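Long-range contacts in methyltransferase (Pyrococcus horikoshii, PDB 1IXK), which probably transfers methyl groups from S-adenosyl-L-methionine to cytidines in RNA, most likely in tRNA: residues Gly240-Ser245 against Ala310-Leu315; Val112-Lys117 against Phe188-Leu193; Lys66-Lys71 against Phe87-Thr92. All blocks are in the same frame, centred on the assembly; numbering follows the deposited sequence.

Interaction 1: residues Gly240-Ser245 against Ala310-Leu315; sequences GILVYS and AKIRKL
I241 spreads its two branches over the neighbouring strand and touches two long side chains at once. With CG1 turned anti to the carbonyl carbon (chi1 -52°), its CD1 comes 3.7 Å from CB of R313, the residue directly across, while CG2 reaches diagonally to within 3.9 Å of K311 CE. V243, on the same face, adds its CG2 at 4.2 Å from K311 CG. The extended methylene chain of K311 therefore crosses obliquely against both branched residues before its NZ bonds to the carbonyl of A113 in helix 105-114. R313 is equally stretched, and its guanidinium forms a salt bridge with E268. The other face carries L242, Y244, A310 and I312. Contact there is looser, L242 CD2 lying 4.4 Å from I312 CD1, and the Y244 ring packs on V257 and I258 of helix 255-264, its OH bonding to E253 O just before that helix. Between the two faces the backbones run antiparallel. L242 and I312 exchange a reciprocal pair of bonds, each 2.8 Å from N to O; Y244 and A310 form a second such pair, and K314 N closes the ladder on G240 O. Strand 307-314 also pairs with 267-270, so it is wedged antiparallel between that strand and 240-246, which itself runs parallel to 188-194. This reversed strand near the sheet edge is the hallmark of the Rossmann-like class I methyltransferase fold.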
ATOM      1  N   GLY A 240      18.597  -0.104   8.203  1.00 11.55           N
ATOM      2  CA  GLY A 240      17.743  -0.344   7.051  1.00 10.67           C
ATOM      3  C   GLY A 240      16.317   0.127   7.282  1.00 10.63           C
ATOM      4  O   GLY A 240      15.904   0.334   8.424  1.00  9.91           O
ATOM      5  N   ILE A 241      15.556   0.278   6.199  1.00  8.00           N
ATOM      6  CA  ILE A 241      14.178   0.751   6.287  1.00  8.00           C
ATOM      7  C   ILE A 241      13.161  -0.262   5.776  1.00  8.83           C
ATOM      8  O   ILE A 241      13.376  -0.914   4.748  1.00  8.71           O
ATOM      9  CB  ILE A 241      13.985   2.045   5.453  1.00 11.42           C
ATOM     10  CG1 ILE A 241      15.039   3.087   5.839  1.00 13.67           C
ATOM     11  CG2 ILE A 241      12.559   2.590   5.645  1.00 10.20           C
ATOM     12  CD1 ILE A 241      14.930   3.590   7.254  1.00 13.62           C
ATOM     13  N   LEU A 242      12.052  -0.390   6.496  1.00  8.70           N
ATOM     14  CA  LEU A 242      10.974  -1.277   6.079  1.00  9.72           C
ATOM     15  C   LEU A 242       9.693  -0.463   6.116  1.00 10.30           C
ATOM     16  O   LEU A 242       9.430   0.252   7.087  1.00 10.98           O
ATOM     17  CB  LEU A 242      10.846  -2.490   7.014  1.00  8.00           C
ATOM     18  CG  LEU A 242       9.763  -3.515   6.624  1.00  9.80           C
ATOM     19  CD1 LEU A 242      10.168  -4.903   7.102  1.00 11.21           C
ATOM     20  CD2 LEU A 242       8.409  -3.113   7.197  1.00  8.64           C
ATOM     21  N   VAL A 243       8.913  -0.531   5.045  1.00  8.49           N
ATOM     22  CA  VAL A 243       7.651   0.184   5.015  1.00  8.62           C
ATOM     23  C   VAL A 243       6.563  -0.869   5.082  1.00  8.91           C
ATOM     24  O   VAL A 243       6.547  -1.820   4.298  1.00 11.11           O
ATOM     25  CB  VAL A 243       7.499   1.053   3.745  1.00  8.84           C
ATOM     26  CG1 VAL A 243       6.044   1.485   3.583  1.00  8.44           C
ATOM     27  CG2 VAL A 243       8.384   2.283   3.868  1.00  8.57           C
ATOM     28  N   TYR A 244       5.684  -0.694   6.057  1.00  8.00           N
ATOM     29  CA  TYR A 244       4.580  -1.595   6.326  1.00  9.72           C
ATOM     30  C   TYR A 244       3.275  -0.919   5.952  1.00 10.82           C
ATOM     31  O   TYR A 244       3.013   0.205   6.373  1.00 10.66           O
ATOM     32  CB  TYR A 244       4.587  -1.936   7.819  1.00  9.79           C
ATOM     33  CG  TYR A 244       3.439  -2.791   8.304  1.00  9.82           C
ATOM     34  CD1 TYR A 244       2.195  -2.234   8.599  1.00  8.69           C
ATOM     35  CD2 TYR A 244       3.613  -4.156   8.505  1.00 12.28           C
ATOM     36  CE1 TYR A 244       1.150  -3.020   9.093  1.00 10.21           C
ATOM     37  CE2 TYR A 244       2.579  -4.954   8.993  1.00 14.03           C
ATOM     38  CZ  TYR A 244       1.356  -4.382   9.288  1.00 13.92           C
ATOM     39  OH  TYR A 244       0.356  -5.175   9.800  1.00 15.87           O
ATOM     40  N   SER A 245       2.451  -1.595   5.159  1.00 10.12           N
ATOM     41  CA  SER A 245       1.183  -1.006   4.767  1.00 10.04           C
ATOM     42  C   SER A 245       0.099  -2.052   4.596  1.00 11.55           C
ATOM     43  O   SER A 245       0.385  -3.217   4.300  1.00 11.23           O
ATOM     44  CB  SER A 245       1.340  -0.216   3.459  1.00 10.38           C
ATOM     45  OG  SER A 245       1.684  -1.061   2.371  1.00 12.13           O
ATOM     46  N   ALA A 310       3.267   2.687   7.734  1.00  9.41           N
ATOM     47  CA  ALA A 310       4.259   3.041   8.744  1.00  8.62           C
ATOM     48  C   ALA A 310       5.654   2.847   8.173  1.00  9.64           C
ATOM     49  O   ALA A 310       5.907   1.887   7.442  1.00 11.14           O
ATOM     50  CB  ALA A 310       4.085   2.180   9.987  1.00  8.89           C
ATOM     51  N   LYS A 311       6.561   3.762   8.507  1.00  9.32           N
ATOM     52  CA  LYS A 311       7.934   3.678   8.023  1.00  9.82           C
ATOM     53  C   LYS A 311       8.827   3.330   9.207  1.00 11.69           C
ATOM     54  O   LYS A 311       8.969   4.109  10.154  1.00  9.82           O
ATOM     55  CB  LYS A 311       8.352   5.009   7.399  1.00  8.63           C
ATOM     56  CG  LYS A 311       9.722   4.982   6.757  1.00 10.94           C
ATOM     57  CD  LYS A 311       9.899   6.198   5.859  1.00 14.28           C
ATOM     58  CE  LYS A 311      11.269   6.217   5.221  1.00 15.10           C
ATOM     59  NZ  LYS A 311      11.315   7.187   4.086  1.00 17.91           N
ATOM     60  N   ILE A 312       9.440   2.159   9.134  1.00 12.19           N
ATOM     61  CA  ILE A 312      10.278   1.650  10.213  1.00 11.63           C
ATOM     62  C   ILE A 312      11.776   1.632   9.915  1.00 11.38           C
ATOM     63  O   ILE A 312      12.195   1.179   8.853  1.00 12.15           O
ATOM     64  CB  ILE A 312       9.836   0.205  10.559  1.00 12.11           C
ATOM     65  CG1 ILE A 312       8.346   0.194  10.905  1.00 14.20           C
ATOM     66  CG2 ILE A 312      10.674  -0.350  11.692  1.00 15.16           C
ATOM     67  CD1 ILE A 312       7.758  -1.207  11.085  1.00 13.64           C
ATOM     68  N   ARG A 313      12.577   2.132  10.853  1.00 10.93           N
ATOM     69  CA  ARG A 313      14.031   2.111  10.704  1.00 10.11           C
ATOM     70  C   ARG A 313      14.596   1.132  11.741  1.00 12.12           C
ATOM     71  O   ARG A 313      14.230   1.188  12.913  1.00 11.31           O
ATOM     72  CB  ARG A 313      14.636   3.504  10.931  1.00 11.62           C
ATOM     73  CG  ARG A 313      16.156   3.509  10.787  1.00 13.39           C
ATOM     74  CD  ARG A 313      16.778   4.898  10.934  1.00 16.67           C
ATOM     75  NE  ARG A 313      18.235   4.794  10.906  1.00 18.53           N
ATOM     76  CZ  ARG A 313      19.005   4.641  11.982  1.00 17.25           C
ATOM     77  NH1 ARG A 313      18.471   4.589  13.192  1.00 17.18           N
ATOM     78  NH2 ARG A 313      20.314   4.495  11.840  1.00 19.78           N
ATOM     79  N   LYS A 314      15.474   0.233  11.306  1.00 12.14           N
ATOM     80  CA  LYS A 314      16.072  -0.745  12.211  1.00 12.72           C
ATOM     81  C   LYS A 314      17.277  -0.107  12.884  1.00 14.74           C
ATOM     82  O   LYS A 314      18.134   0.468  12.223  1.00 13.94           O
ATOM     83  CB  LYS A 314      16.495  -1.997  11.439  1.00 12.13           C
ATOM     84  CG  LYS A 314      17.056  -3.131  12.290  1.00 13.53           C
ATOM     85  CD  LYS A 314      17.236  -4.396  11.438  1.00 13.59           C
ATOM     86  CE  LYS A 314      17.836  -5.551  12.231  1.00 15.17           C
ATOM     87  NZ  LYS A 314      17.971  -6.785  11.384  1.00 13.08           N
ATOM     88  N   LEU A 315      17.323  -0.211  14.207  1.00 17.30           N
ATOM     89  CA  LEU A 315      18.396   0.377  15.009  1.00 23.17           C
ATOM     90  C   LEU A 315      19.674  -0.455  15.044  1.00 26.02           C
ATOM     91  O   LEU A 315      20.746   0.119  14.768  1.00 28.20           O
ATOM     92  CB  LEU A 315      17.895   0.606  16.439  1.00 22.97           C
ATOM     93  CG  LEU A 315      16.945   1.785  16.679  1.00 24.70           C
ATOM     94  CD1 LEU A 315      15.962   1.942  15.530  1.00 29.62           C
ATOM     95  CD2 LEU A 315      16.222   1.566  17.992  1.00 25.17           C
ATOM     96  OXT LEU A 315      19.589  -1.659  15.361  1.00 28.15           O
TER

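Interaction 2: residues Val112-Lys117 against Phe188-Leu193; sequences VALDPK and FDKILL
K190 carries its NZ to a salt bridge with OE1 of E120 while its CE passes 3.1 Å from L114 O at the end of helix 105-114. The same carboxylate oxygen accepts the backbone N of K117, and so ties the turn after the helix to strand 188-194. Between the segments themselves the contact is made by carbon atoms and carbonyls. The K190 chain, bent at chi2 (-74°) and again at chi4 (-53°), curls over the helix end. L114 slides past it in the opposite direction, its CD1 packing 3.8 Å from K190 CD. The same methyl lies 3.6 Å from the backbone O of I191, and the other, CD2, rests 3.9 Å from L192 CB. Just beyond, D115 leaves the helix with positive phi, and its carboxylate holds K117 in a salt bridge, NZ to OD1 3.3 Å, whose hydrogen bonds are weak. K190 NZ stays 6.4 Å from D115 OD1, so the two lysines answer to different acids. The chemistry thus divides the work: the aliphatic part of K190 and L192 bury L114 against the strand, while the K190 ammonium, paired with E120, would probably be stabilised in its charged form.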
ATOM      1  N   VAL A 112       6.932   4.901  -2.743  1.00 10.17           N
ATOM      2  CA  VAL A 112       7.481   6.247  -2.628  1.00 11.70           C
ATOM      3  C   VAL A 112       7.995   6.493  -1.208  1.00 10.46           C
ATOM      4  O   VAL A 112       9.075   7.051  -1.019  1.00 13.75           O
ATOM      5  CB  VAL A 112       6.418   7.309  -2.998  1.00 11.45           C
ATOM      6  CG1 VAL A 112       6.985   8.709  -2.811  1.00 13.29           C
ATOM      7  CG2 VAL A 112       5.978   7.115  -4.451  1.00 12.98           C
ATOM      8  N   ALA A 113       7.225   6.069  -0.215  1.00  9.43           N
ATOM      9  CA  ALA A 113       7.638   6.236   1.178  1.00 10.13           C
ATOM     10  C   ALA A 113       8.931   5.463   1.456  1.00  8.62           C
ATOM     11  O   ALA A 113       9.804   5.948   2.178  1.00 10.60           O
ATOM     12  CB  ALA A 113       6.528   5.759   2.125  1.00  9.11           C
ATOM     13  N   LEU A 114       9.058   4.264   0.888  1.00  8.00           N
ATOM     14  CA  LEU A 114      10.259   3.455   1.102  1.00  8.22           C
ATOM     15  C   LEU A 114      11.466   4.162   0.495  1.00 11.47           C
ATOM     16  O   LEU A 114      12.589   4.037   0.986  1.00 12.85           O
ATOM     17  CB  LEU A 114      10.097   2.063   0.485  1.00  9.85           C
ATOM     18  CG  LEU A 114      11.225   1.075   0.805  1.00  9.68           C
ATOM     19  CD1 LEU A 114      11.385   0.939   2.321  1.00  8.67           C
ATOM     20  CD2 LEU A 114      10.909  -0.284   0.186  1.00  9.53           C
ATOM     21  N   ASP A 115      11.224   4.888  -0.592  1.00 12.19           N
ATOM     22  CA  ASP A 115      12.260   5.674  -1.260  1.00 13.59           C
ATOM     23  C   ASP A 115      13.536   4.896  -1.579  1.00 13.37           C
ATOM     24  O   ASP A 115      14.625   5.295  -1.167  1.00 12.66           O
ATOM     25  CB  ASP A 115      12.608   6.878  -0.377  1.00 15.77           C
ATOM     26  CG  ASP A 115      13.349   7.972  -1.122  1.00 20.56           C
ATOM     27  OD1 ASP A 115      14.033   8.772  -0.446  1.00 20.65           O
ATOM     28  OD2 ASP A 115      13.243   8.049  -2.367  1.00 16.89           O
ATOM     29  N   PRO A 116      13.421   3.777  -2.313  1.00 13.84           N
ATOM     30  CA  PRO A 116      14.587   2.963  -2.678  1.00 15.76           C
ATOM     31  C   PRO A 116      15.527   3.802  -3.546  1.00 16.51           C
ATOM     32  O   PRO A 116      15.066   4.587  -4.366  1.00 15.88           O
ATOM     33  CB  PRO A 116      13.980   1.817  -3.492  1.00 17.16           C
ATOM     34  CG  PRO A 116      12.553   1.788  -3.086  1.00 19.88           C
ATOM     35  CD  PRO A 116      12.192   3.226  -2.906  1.00 15.72           C
ATOM     36  N   LYS A 117      16.833   3.630  -3.378  1.00 17.00           N
ATOM     37  CA  LYS A 117      17.798   4.388  -4.171  1.00 18.54           C
ATOM     38  C   LYS A 117      18.528   3.500  -5.170  1.00 16.06           C
ATOM     39  O   LYS A 117      18.671   2.298  -4.960  1.00 14.98           O
ATOM     40  CB  LYS A 117      18.834   5.054  -3.257  1.00 19.36           C
ATOM     41  CG  LYS A 117      18.253   6.050  -2.273  1.00 21.59           C
ATOM     42  CD  LYS A 117      17.533   7.174  -2.997  1.00 25.36           C
ATOM     43  CE  LYS A 117      17.021   8.217  -2.017  1.00 28.50           C
ATOM     44  NZ  LYS A 117      16.299   9.312  -2.724  1.00 32.34           N
ATOM     45  N   PHE A 188      19.234  -6.912   3.393  1.00 16.20           N
ATOM     46  CA  PHE A 188      18.558  -5.874   2.621  1.00 14.77           C
ATOM     47  C   PHE A 188      18.685  -4.447   3.127  1.00 13.19           C
ATOM     48  O   PHE A 188      18.737  -4.209   4.328  1.00 14.28           O
ATOM     49  CB  PHE A 188      17.069  -6.220   2.506  1.00 14.80           C
ATOM     50  CG  PHE A 188      16.799  -7.446   1.686  1.00 13.42           C
ATOM     51  CD1 PHE A 188      16.601  -7.348   0.310  1.00 13.95           C
ATOM     52  CD2 PHE A 188      16.773  -8.701   2.279  1.00 15.65           C
ATOM     53  CE1 PHE A 188      16.389  -8.487  -0.463  1.00 13.92           C
ATOM     54  CE2 PHE A 188      16.561  -9.850   1.514  1.00 14.71           C
ATOM     55  CZ  PHE A 188      16.366  -9.739   0.138  1.00 16.41           C
ATOM     56  N   ASP A 189      18.716  -3.504   2.187  1.00 11.79           N
ATOM     57  CA  ASP A 189      18.775  -2.083   2.516  1.00 10.76           C
ATOM     58  C   ASP A 189      17.354  -1.595   2.778  1.00 10.86           C
ATOM     59  O   ASP A 189      17.119  -0.789   3.678  1.00 10.99           O
ATOM     60  CB  ASP A 189      19.327  -1.255   1.343  1.00 10.47           C
ATOM     61  CG  ASP A 189      20.789  -1.525   1.063  1.00 13.39           C
ATOM     62  OD1 ASP A 189      21.603  -1.413   2.002  1.00 13.87           O
ATOM     63  OD2 ASP A 189      21.122  -1.831  -0.102  1.00 12.96           O
ATOM     64  N   LYS A 190      16.414  -2.078   1.967  1.00 10.54           N
ATOM     65  CA  LYS A 190      15.011  -1.664   2.058  1.00 10.86           C
ATOM     66  C   LYS A 190      14.055  -2.836   1.869  1.00 11.30           C
ATOM     67  O   LYS A 190      14.318  -3.740   1.071  1.00 10.15           O
ATOM     68  CB  LYS A 190      14.695  -0.636   0.967  1.00 11.69           C
ATOM     69  CG  LYS A 190      15.538   0.625   0.965  1.00 15.46           C
ATOM     70  CD  LYS A 190      15.154   1.548   2.086  1.00 15.98           C
ATOM     71  CE  LYS A 190      15.400   3.002   1.704  1.00 19.33           C
ATOM     72  NZ  LYS A 190      16.781   3.254   1.233  1.00 20.63           N
ATOM     73  N   ILE A 191      12.942  -2.808   2.596  1.00  8.38           N
ATOM     74  CA  ILE A 191      11.931  -3.854   2.482  1.00  9.49           C
ATOM     75  C   ILE A 191      10.534  -3.257   2.388  1.00  8.45           C
ATOM     76  O   ILE A 191      10.171  -2.378   3.165  1.00  8.00           O
ATOM     77  CB  ILE A 191      11.975  -4.816   3.688  1.00 10.94           C
ATOM     78  CG1 ILE A 191      13.314  -5.555   3.693  1.00 12.97           C
ATOM     79  CG2 ILE A 191      10.797  -5.805   3.621  1.00 11.80           C
ATOM     80  CD1 ILE A 191      13.457  -6.566   4.785  1.00 18.73           C
ATOM     81  N   LEU A 192       9.758  -3.729   1.419  1.00  9.51           N
ATOM     82  CA  LEU A 192       8.390  -3.264   1.249  1.00 10.37           C
ATOM     83  C   LEU A 192       7.475  -4.400   1.699  1.00 11.08           C
ATOM     84  O   LEU A 192       7.482  -5.475   1.104  1.00  9.52           O
ATOM     85  CB  LEU A 192       8.099  -2.929  -0.220  1.00  9.86           C
ATOM     86  CG  LEU A 192       6.753  -2.234  -0.482  1.00 12.42           C
ATOM     87  CD1 LEU A 192       6.784  -0.830   0.132  1.00 13.91           C
ATOM     88  CD2 LEU A 192       6.489  -2.139  -1.985  1.00 13.79           C
ATOM     89  N   LEU A 193       6.716  -4.166   2.766  1.00 11.05           N
ATOM     90  CA  LEU A 193       5.784  -5.165   3.277  1.00 14.40           C
ATOM     91  C   LEU A 193       4.391  -4.604   3.083  1.00 17.08           C
ATOM     92  O   LEU A 193       3.810  -3.992   3.990  1.00 14.33           O
ATOM     93  CB  LEU A 193       6.041  -5.450   4.759  1.00 13.53           C
ATOM     94  CG  LEU A 193       5.071  -6.402   5.465  1.00 15.34           C
ATOM     95  CD1 LEU A 193       4.843  -7.671   4.629  1.00 15.48           C
ATOM     96  CD2 LEU A 193       5.641  -6.748   6.827  1.00 14.54           C
TER

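Interaction 3: residues Lys66-Lys71 against Phe87-Thr92; sequences KGFQFK and FSITST
A Schellman motif closes helix 56-65 at G67, after which F68 points toward the loop that leads into helix 93-96. K66 and F68, on either side of the glycine, both meet that loop. With CG anti to the carbonyl carbon (chi1 -63°), the F68 ring thrusts between F87, I89 and T92. Its leading edge meets F87 in a T-shaped (edge-to-face) pair, with centroids 4.9 Å apart and planes inclined at 63°. F68 CZ stands 3.7 Å above the F87 ring plane, over the ring's centre. F87 is in place to receive it because its own CG sits between the backbone N and the carbonyl carbon, the crowded position; K66 O lies at the rim of the same ring, 4.0 Å from CE1. The backbone of F87 comes closer still, its O 3.1 Å from F68 CE2 and oblique to the F68 ring. On one face of F68, I89 makes a CH-pi contact, its CD1 4.0 Å from the ring centroid. The T92 side chain points back against that of F68, and its CG2 meets CZ obliquely at 3.6 Å, on neither face nor edge. While that methyl packs, OG1 of T92 does polar work: it donates to I89 O at 2.7 Å and also receives F95 N, making T92 the N-cap of helix 93-96. K66 spans the same junction by a salt bridge from NZ to E94. I89 further packs on L63 of helix 56-65, L82 of strand 79-82 and I100 and I102 of strand 100-102, so the contact sits where the C-terminal end of one helix and the N-terminal end of another meet beside the four-stranded antiparallel sheet.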
ATOM      1  N   LYS A  66      -4.496  14.491 -26.023  1.00 28.94           N
ATOM      2  CA  LYS A  66      -5.495  13.531 -26.480  1.00 27.06           C
ATOM      3  C   LYS A  66      -6.868  13.704 -25.834  1.00 25.20           C
ATOM      4  O   LYS A  66      -7.808  12.982 -26.163  1.00 24.59           O
ATOM      5  CB  LYS A  66      -4.997  12.104 -26.251  1.00 26.82           C
ATOM      6  CG  LYS A  66      -3.709  11.783 -26.986  1.00 29.18           C
ATOM      7  CD  LYS A  66      -3.380  10.303 -26.905  1.00 29.12           C
ATOM      8  CE  LYS A  66      -2.110   9.990 -27.674  1.00 30.91           C
ATOM      9  NZ  LYS A  66      -1.932   8.530 -27.845  1.00 30.36           N
ATOM     10  N   GLY A  67      -6.984  14.653 -24.911  1.00 22.88           N
ATOM     11  CA  GLY A  67      -8.265  14.888 -24.270  1.00 21.53           C
ATOM     12  C   GLY A  67      -8.380  14.444 -22.822  1.00 21.87           C
ATOM     13  O   GLY A  67      -9.391  14.704 -22.173  1.00 20.82           O
ATOM     14  N   PHE A  68      -7.360  13.768 -22.308  1.00 21.89           N
ATOM     15  CA  PHE A  68      -7.399  13.323 -20.919  1.00 20.47           C
ATOM     16  C   PHE A  68      -7.054  14.460 -19.966  1.00 20.47           C
ATOM     17  O   PHE A  68      -6.226  15.314 -20.280  1.00 20.97           O
ATOM     18  CB  PHE A  68      -6.418  12.170 -20.691  1.00 20.20           C
ATOM     19  CG  PHE A  68      -6.740  10.929 -21.472  1.00 20.34           C
ATOM     20  CD1 PHE A  68      -6.335  10.796 -22.794  1.00 21.43           C
ATOM     21  CD2 PHE A  68      -7.462   9.895 -20.887  1.00 20.96           C
ATOM     22  CE1 PHE A  68      -6.641   9.650 -23.523  1.00 20.71           C
ATOM     23  CE2 PHE A  68      -7.774   8.745 -21.606  1.00 20.82           C
ATOM     24  CZ  PHE A  68      -7.364   8.624 -22.926  1.00 21.51           C
ATOM     25  N   GLN A  69      -7.708  14.479 -18.810  1.00 19.93           N
ATOM     26  CA  GLN A  69      -7.434  15.482 -17.788  1.00 19.78           C
ATOM     27  C   GLN A  69      -7.280  14.706 -16.485  1.00 19.48           C
ATOM     28  O   GLN A  69      -7.915  13.669 -16.295  1.00 18.34           O
ATOM     29  CB  GLN A  69      -8.574  16.499 -17.698  1.00 21.86           C
ATOM     30  CG  GLN A  69      -8.816  17.240 -19.009  1.00 26.27           C
ATOM     31  CD  GLN A  69      -9.879  18.318 -18.898  1.00 28.73           C
ATOM     32  OE1 GLN A  69     -10.944  18.099 -18.322  1.00 31.57           O
ATOM     33  NE2 GLN A  69      -9.599  19.486 -19.465  1.00 30.63           N
ATOM     34  N   PHE A  70      -6.426  15.194 -15.594  1.00 19.48           N
ATOM     35  CA  PHE A  70      -6.177  14.487 -14.345  1.00 20.30           C
ATOM     36  C   PHE A  70      -5.581  15.380 -13.268  1.00 20.27           C
ATOM     37  O   PHE A  70      -5.058  16.455 -13.562  1.00 20.89           O
ATOM     38  CB  PHE A  70      -5.227  13.318 -14.611  1.00 18.87           C
ATOM     39  CG  PHE A  70      -4.233  13.585 -15.710  1.00 19.74           C
ATOM     40  CD1 PHE A  70      -4.521  13.229 -17.027  1.00 19.98           C
ATOM     41  CD2 PHE A  70      -3.032  14.237 -15.441  1.00 20.95           C
ATOM     42  CE1 PHE A  70      -3.627  13.519 -18.062  1.00 19.88           C
ATOM     43  CE2 PHE A  70      -2.128  14.533 -16.471  1.00 20.85           C
ATOM     44  CZ  PHE A  70      -2.431  14.172 -17.783  1.00 21.00           C
ATOM     45  N   LYS A  71      -5.657  14.915 -12.024  1.00 19.90           N
ATOM     46  CA  LYS A  71      -5.120  15.650 -10.880  1.00 21.37           C
ATOM     47  C   LYS A  71      -3.986  14.837 -10.263  1.00 19.79           C
ATOM     48  O   LYS A  71      -3.974  13.613 -10.339  1.00 15.95           O
ATOM     49  CB  LYS A  71      -6.196  15.863  -9.816  1.00 24.70           C
ATOM     50  CG  LYS A  71      -7.435  16.584 -10.290  1.00 31.61           C
ATOM     51  CD  LYS A  71      -8.455  16.665  -9.164  1.00 35.76           C
ATOM     52  CE  LYS A  71      -8.809  15.274  -8.644  1.00 38.10           C
ATOM     53  NZ  LYS A  71      -9.787  15.318  -7.520  1.00 40.04           N
ATOM     54  N   PHE A  87     -11.710   8.479 -23.893  1.00 27.74           N
ATOM     55  CA  PHE A  87     -11.841   7.050 -24.186  1.00 27.15           C
ATOM     56  C   PHE A  87     -10.969   6.308 -23.182  1.00 28.06           C
ATOM     57  O   PHE A  87     -10.198   6.933 -22.456  1.00 26.75           O
ATOM     58  CB  PHE A  87     -11.402   6.718 -25.626  1.00 26.92           C
ATOM     59  CG  PHE A  87     -10.016   7.206 -25.985  1.00 27.14           C
ATOM     60  CD1 PHE A  87      -9.760   8.567 -26.147  1.00 26.88           C
ATOM     61  CD2 PHE A  87      -8.966   6.306 -26.163  1.00 25.75           C
ATOM     62  CE1 PHE A  87      -8.483   9.022 -26.484  1.00 25.98           C
ATOM     63  CE2 PHE A  87      -7.690   6.749 -26.500  1.00 24.94           C
ATOM     64  CZ  PHE A  87      -7.446   8.109 -26.659  1.00 25.78           C
ATOM     65  N   SER A  88     -11.091   4.984 -23.140  1.00 27.17           N
ATOM     66  CA  SER A  88     -10.325   4.159 -22.206  1.00 27.08           C
ATOM     67  C   SER A  88      -8.835   4.461 -22.215  1.00 25.89           C
ATOM     68  O   SER A  88      -8.186   4.401 -23.258  1.00 24.87           O
ATOM     69  CB  SER A  88     -10.541   2.679 -22.513  1.00 26.83           C
ATOM     70  OG  SER A  88      -9.823   1.872 -21.596  1.00 29.28           O
ATOM     71  N   ILE A  89      -8.298   4.767 -21.037  1.00 25.89           N
ATOM     72  CA  ILE A  89      -6.885   5.086 -20.902  1.00 26.94           C
ATOM     73  C   ILE A  89      -6.020   3.879 -21.246  1.00 25.76           C
ATOM     74  O   ILE A  89      -4.870   4.027 -21.660  1.00 24.44           O
ATOM     75  CB  ILE A  89      -6.554   5.566 -19.464  1.00 28.25           C
ATOM     76  CG1 ILE A  89      -5.088   5.992 -19.375  1.00 29.97           C
ATOM     77  CG2 ILE A  89      -6.840   4.460 -18.459  1.00 29.02           C
ATOM     78  CD1 ILE A  89      -4.750   7.194 -20.224  1.00 30.41           C
ATOM     79  N   THR A  90      -6.577   2.684 -21.081  1.00 25.87           N
ATOM     80  CA  THR A  90      -5.837   1.465 -21.385  1.00 26.50           C
ATOM     81  C   THR A  90      -5.813   1.160 -22.888  1.00 26.94           C
ATOM     82  O   THR A  90      -5.192   0.194 -23.325  1.00 25.50           O
ATOM     83  CB  THR A  90      -6.418   0.251 -20.617  1.00 27.65           C
ATOM     84  OG1 THR A  90      -7.840   0.202 -20.789  1.00 28.35           O
ATOM     85  CG2 THR A  90      -6.091   0.357 -19.129  1.00 26.73           C
ATOM     86  N   SER A  91      -6.481   1.992 -23.680  1.00 27.24           N
ATOM     87  CA  SER A  91      -6.499   1.795 -25.128  1.00 28.15           C
ATOM     88  C   SER A  91      -5.501   2.737 -25.795  1.00 28.32           C
ATOM     89  O   SER A  91      -5.336   2.722 -27.013  1.00 29.56           O
ATOM     90  CB  SER A  91      -7.903   2.047 -25.693  1.00 28.14           C
ATOM     91  OG  SER A  91      -8.828   1.077 -25.230  1.00 28.14           O
ATOM     92  N   THR A  92      -4.835   3.556 -24.986  1.00 27.56           N
ATOM     93  CA  THR A  92      -3.853   4.511 -25.495  1.00 26.63           C
ATOM     94  C   THR A  92      -2.500   3.861 -25.755  1.00 27.30           C
ATOM     95  O   THR A  92      -2.154   2.859 -25.130  1.00 26.24           O
ATOM     96  CB  THR A  92      -3.611   5.650 -24.496  1.00 25.85           C
ATOM     97  OG1 THR A  92      -3.060   5.110 -23.289  1.00 25.38           O
ATOM     98  CG2 THR A  92      -4.910   6.369 -24.178  1.00 26.16           C
TER

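In the fold
Interactions 1 and 2 share a sheet: the first pairs two of its strands, the second seats the end of helix 105-114 on the neighbouring one, and their centres are about 8 Å apart. A backbone bond of 2.8 Å from L193 N to V243 O joins them, and V243 CG2 packs 3.5 Å from L114 CA. Interaction 2 borders the predicted S-adenosyl-L-methionine site, the side chain of L192 being about 4 Å from those of D194 and K132; interaction 1 lies a little farther off, V243 about 7 Å from D194 between side chains. Strand 240-246 leads to C247, the predicted nucleophile, here in a disulfide with C197. Interaction 3 belongs to the N-terminal region, its centre about 36 Å from that of interaction 1.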